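Local coordinates for protein cytochrome P450 (Zobellia galactanivorans, PDB 6G5O) that belongs to the cytochrome P450 family of heme proteins and holds a protoporphyrin IX containing iron in its mainly helical fold, at residues 28-33 with 281-286. Sequence-based numbering, arbitrary orientation.
Sequences PVTMLL and CEHAVK
Thr30 meets His283 and Val285 where the beta hairpin of strands 278-280 and 283-285 lies over one face of the mixed sheet that contains strand 29-32. The contact is small, burying 115 Å² in all, and nearly half of this belongs to Thr30. The CA atoms of Thr30 and Val285 are the nearest across the two segments at 7.9 Å, a spacing set by side chains between layers and too wide for strands paired within one sheet.

Both touches are van der Waals in kind. Thr30 divides its two branches between two residues: OG1 lies 4.0 Å from Val285 CG1, and CG2 lies 4.2 Å from His283 ND1. With CG2 anti to the backbone N and OG1 anti to the carbonyl carbon (chi1 -53°), each branch has its own neighbour. The imidazole and Thr30 approach from opposite directions, the methyl standing obliquely to the ring, whereas Thr30 and Val285 slide past one another in opposite directions.

The backbone bonding of strand 29-32 runs within its own sheet. Thr30 is hydrogen-bonded to Arg290 and Ser292 of strand 290-293, and next to it Val29 and Met31 bond to Met22 and Gly20 of strand 19-22. The His283 ring also stacks with Tyr19 of strand 19-22, so the hairpin meets the neighbouring strand too.

Chemically, a methyl is set against the imidazole nitrogen: His283 ND1 is buried here without a polar partner in the model. The two segments therefore probably owe their contact to shape and weak dispersion, without any directional bond between them.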
ATOM      1  N   PRO A  28       6.657  -1.554 -23.168  1.00 86.68           N
ATOM      2  CA  PRO A  28       5.213  -1.753 -23.048  1.00 79.83           C
ATOM      3  C   PRO A  28       4.801  -2.913 -22.100  1.00 71.05           C
ATOM      4  O   PRO A  28       5.580  -3.840 -21.853  1.00 65.10           O
ATOM      5  CB  PRO A  28       4.793  -2.004 -24.495  1.00 82.12           C
ATOM      6  CG  PRO A  28       5.997  -2.671 -25.122  1.00 83.00           C
ATOM      7  CD  PRO A  28       7.213  -2.178 -24.386  1.00 81.32           C
ATOM      8  N   VAL A  29       3.568  -2.842 -21.603  1.00 65.11           N
ATOM      9  CA  VAL A  29       3.079  -3.704 -20.516  1.00 62.81           C
ATOM     10  C   VAL A  29       1.827  -4.476 -20.936  1.00 56.25           C
ATOM     11  O   VAL A  29       0.860  -3.893 -21.405  1.00 55.67           O
ATOM     12  CB  VAL A  29       2.734  -2.867 -19.242  1.00 61.92           C
ATOM     13  CG1 VAL A  29       2.081  -3.716 -18.158  1.00 59.84           C
ATOM     14  CG2 VAL A  29       3.980  -2.199 -18.670  1.00 64.43           C
ATOM     15  N   THR A  30       1.867  -5.787 -20.746  1.00 52.44           N
ATOM     16  CA  THR A  30       0.688  -6.648 -20.795  1.00 51.44           C
ATOM     17  C   THR A  30       0.068  -6.871 -19.380  1.00 44.23           C
ATOM     18  O   THR A  30       0.601  -7.633 -18.574  1.00 46.59           O
ATOM     19  CB  THR A  30       1.078  -8.006 -21.390  1.00 51.54           C
ATOM     20  OG1 THR A  30       1.742  -7.802 -22.645  1.00 58.49           O
ATOM     21  CG2 THR A  30      -0.165  -8.856 -21.614  1.00 58.94           C
ATOM     22  N   MET A  31      -1.068  -6.246 -19.121  1.00 43.20           N
ATOM     23  CA  MET A  31      -1.730  -6.270 -17.821  1.00 43.40           C
ATOM     24  C   MET A  31      -2.582  -7.518 -17.608  1.00 43.85           C
ATOM     25  O   MET A  31      -3.558  -7.678 -18.309  1.00 48.25           O
ATOM     26  CB  MET A  31      -2.647  -5.041 -17.705  1.00 45.37           C
ATOM     27  CG  MET A  31      -1.988  -3.732 -18.118  1.00 48.77           C
ATOM     28  SD  MET A  31      -3.033  -2.234 -18.001  1.00 56.09           S
ATOM     29  CE  MET A  31      -3.729  -2.415 -16.344  1.00 60.30           C
ATOM     30  N   LEU A  32      -2.248  -8.389 -16.640  1.00 38.00           N
ATOM     31  CA  LEU A  32      -3.093  -9.533 -16.313  1.00 39.77           C
ATOM     32  C   LEU A  32      -4.271  -9.109 -15.394  1.00 37.74           C
ATOM     33  O   LEU A  32      -4.068  -8.435 -14.401  1.00 37.18           O
ATOM     34  CB  LEU A  32      -2.254 -10.606 -15.646  1.00 40.90           C
ATOM     35  CG  LEU A  32      -1.419 -11.475 -16.596  1.00 45.15           C
ATOM     36  CD1 LEU A  32      -0.863 -10.712 -17.784  1.00 49.21           C
ATOM     37  CD2 LEU A  32      -0.277 -12.184 -15.884  1.00 45.42           C
ATOM     38  N   LEU A  33      -5.485  -9.523 -15.729  1.00 37.65           N
ATOM     39  CA  LEU A  33      -6.675  -8.972 -15.112  1.00 38.29           C
ATOM     40  C   LEU A  33      -7.524  -9.960 -14.311  1.00 35.89           C
ATOM     41  O   LEU A  33      -8.350  -9.534 -13.503  1.00 32.53           O
ATOM     42  CB  LEU A  33      -7.528  -8.330 -16.188  1.00 42.04           C
ATOM     43  CG  LEU A  33      -6.848  -7.251 -17.042  1.00 44.72           C
ATOM     44  CD1 LEU A  33      -7.818  -6.820 -18.147  1.00 42.63           C
ATOM     45  CD2 LEU A  33      -6.403  -6.045 -16.213  1.00 41.89           C
ATOM     46  N   CYS A 281      -3.693 -16.433 -20.965  1.00 74.31           N
ATOM     47  CA  CYS A 281      -4.986 -16.320 -21.639  1.00 77.11           C
ATOM     48  C   CYS A 281      -4.872 -16.564 -23.148  1.00 76.55           C
ATOM     49  O   CYS A 281      -5.525 -15.844 -23.922  1.00 66.77           O
ATOM     50  CB  CYS A 281      -5.602 -14.928 -21.409  1.00 79.45           C
ATOM     51  SG  CYS A 281      -5.490 -14.325 -19.718  1.00 84.07           S
ATOM     52  N   GLU A 282      -4.033 -17.524 -23.564  1.00 77.55           N
ATOM     53  CA  GLU A 282      -3.795 -17.804 -24.997  1.00 82.73           C
ATOM     54  C   GLU A 282      -3.238 -16.601 -25.807  1.00 81.78           C
ATOM     55  O   GLU A 282      -3.328 -16.580 -27.043  1.00 80.39           O
ATOM     56  CB  GLU A 282      -5.083 -18.338 -25.667  1.00 84.42           C
ATOM     57  CG  GLU A 282      -5.257 -19.852 -25.635  1.00 87.68           C
ATOM     58  CD  GLU A 282      -5.547 -20.417 -24.262  1.00 92.25           C
ATOM     59  OE1 GLU A 282      -5.738 -21.649 -24.168  1.00 93.22           O
ATOM     60  OE2 GLU A 282      -5.572 -19.642 -23.282  1.00 96.17           O
ATOM     61  N   HIS A 283      -2.668 -15.613 -25.108  1.00 80.08           N
ATOM     62  CA  HIS A 283      -2.047 -14.437 -25.733  1.00 79.09           C
ATOM     63  C   HIS A 283      -0.547 -14.534 -25.493  1.00 82.50           C
ATOM     64  O   HIS A 283      -0.104 -14.840 -24.386  1.00 85.63           O
ATOM     65  CB  HIS A 283      -2.597 -13.132 -25.154  1.00 75.67           C
ATOM     66  CG  HIS A 283      -1.916 -11.906 -25.682  1.00 78.91           C
ATOM     67  ND1 HIS A 283      -0.998 -11.192 -24.943  1.00 86.97           N
ATOM     68  CD2 HIS A 283      -2.008 -11.273 -26.876  1.00 78.40           C
ATOM     69  CE1 HIS A 283      -0.555 -10.171 -25.658  1.00 83.71           C
ATOM     70  NE2 HIS A 283      -1.155 -10.197 -26.834  1.00 80.31           N
ATOM     71  N   ALA A 284       0.236 -14.291 -26.535  1.00 79.16           N
ATOM     72  CA  ALA A 284       1.654 -14.574 -26.479  1.00 77.77           C
ATOM     73  C   ALA A 284       2.347 -13.401 -25.811  1.00 74.38           C
ATOM     74  O   ALA A 284       1.938 -12.234 -25.999  1.00 68.49           O
ATOM     75  CB  ALA A 284       2.202 -14.816 -27.881  1.00 74.99           C
ATOM     76  N   VAL A 285       3.366 -13.713 -25.002  1.00 70.14           N
ATOM     77  CA  VAL A 285       4.229 -12.671 -24.427  1.00 66.29           C
ATOM     78  C   VAL A 285       5.685 -13.036 -24.637  1.00 59.05           C
ATOM     79  O   VAL A 285       6.127 -14.172 -24.320  1.00 46.40           O
ATOM     80  CB  VAL A 285       3.980 -12.414 -22.927  1.00 66.66           C
ATOM     81  CG1 VAL A 285       4.205 -10.933 -22.637  1.00 70.68           C
ATOM     82  CG2 VAL A 285       2.574 -12.807 -22.517  1.00 68.44           C
ATOM     83  N   LYS A 286       6.394 -12.044 -25.174  1.00 59.96           N
ATOM     84  CA  LYS A 286       7.759 -12.202 -25.618  1.00 67.20           C
ATOM     85  C   LYS A 286       8.720 -12.001 -24.426  1.00 70.30           C
ATOM     86  O   LYS A 286       8.442 -11.227 -23.496  1.00 74.68           O
ATOM     87  CB  LYS A 286       8.045 -11.225 -26.786  1.00 61.55           C
TER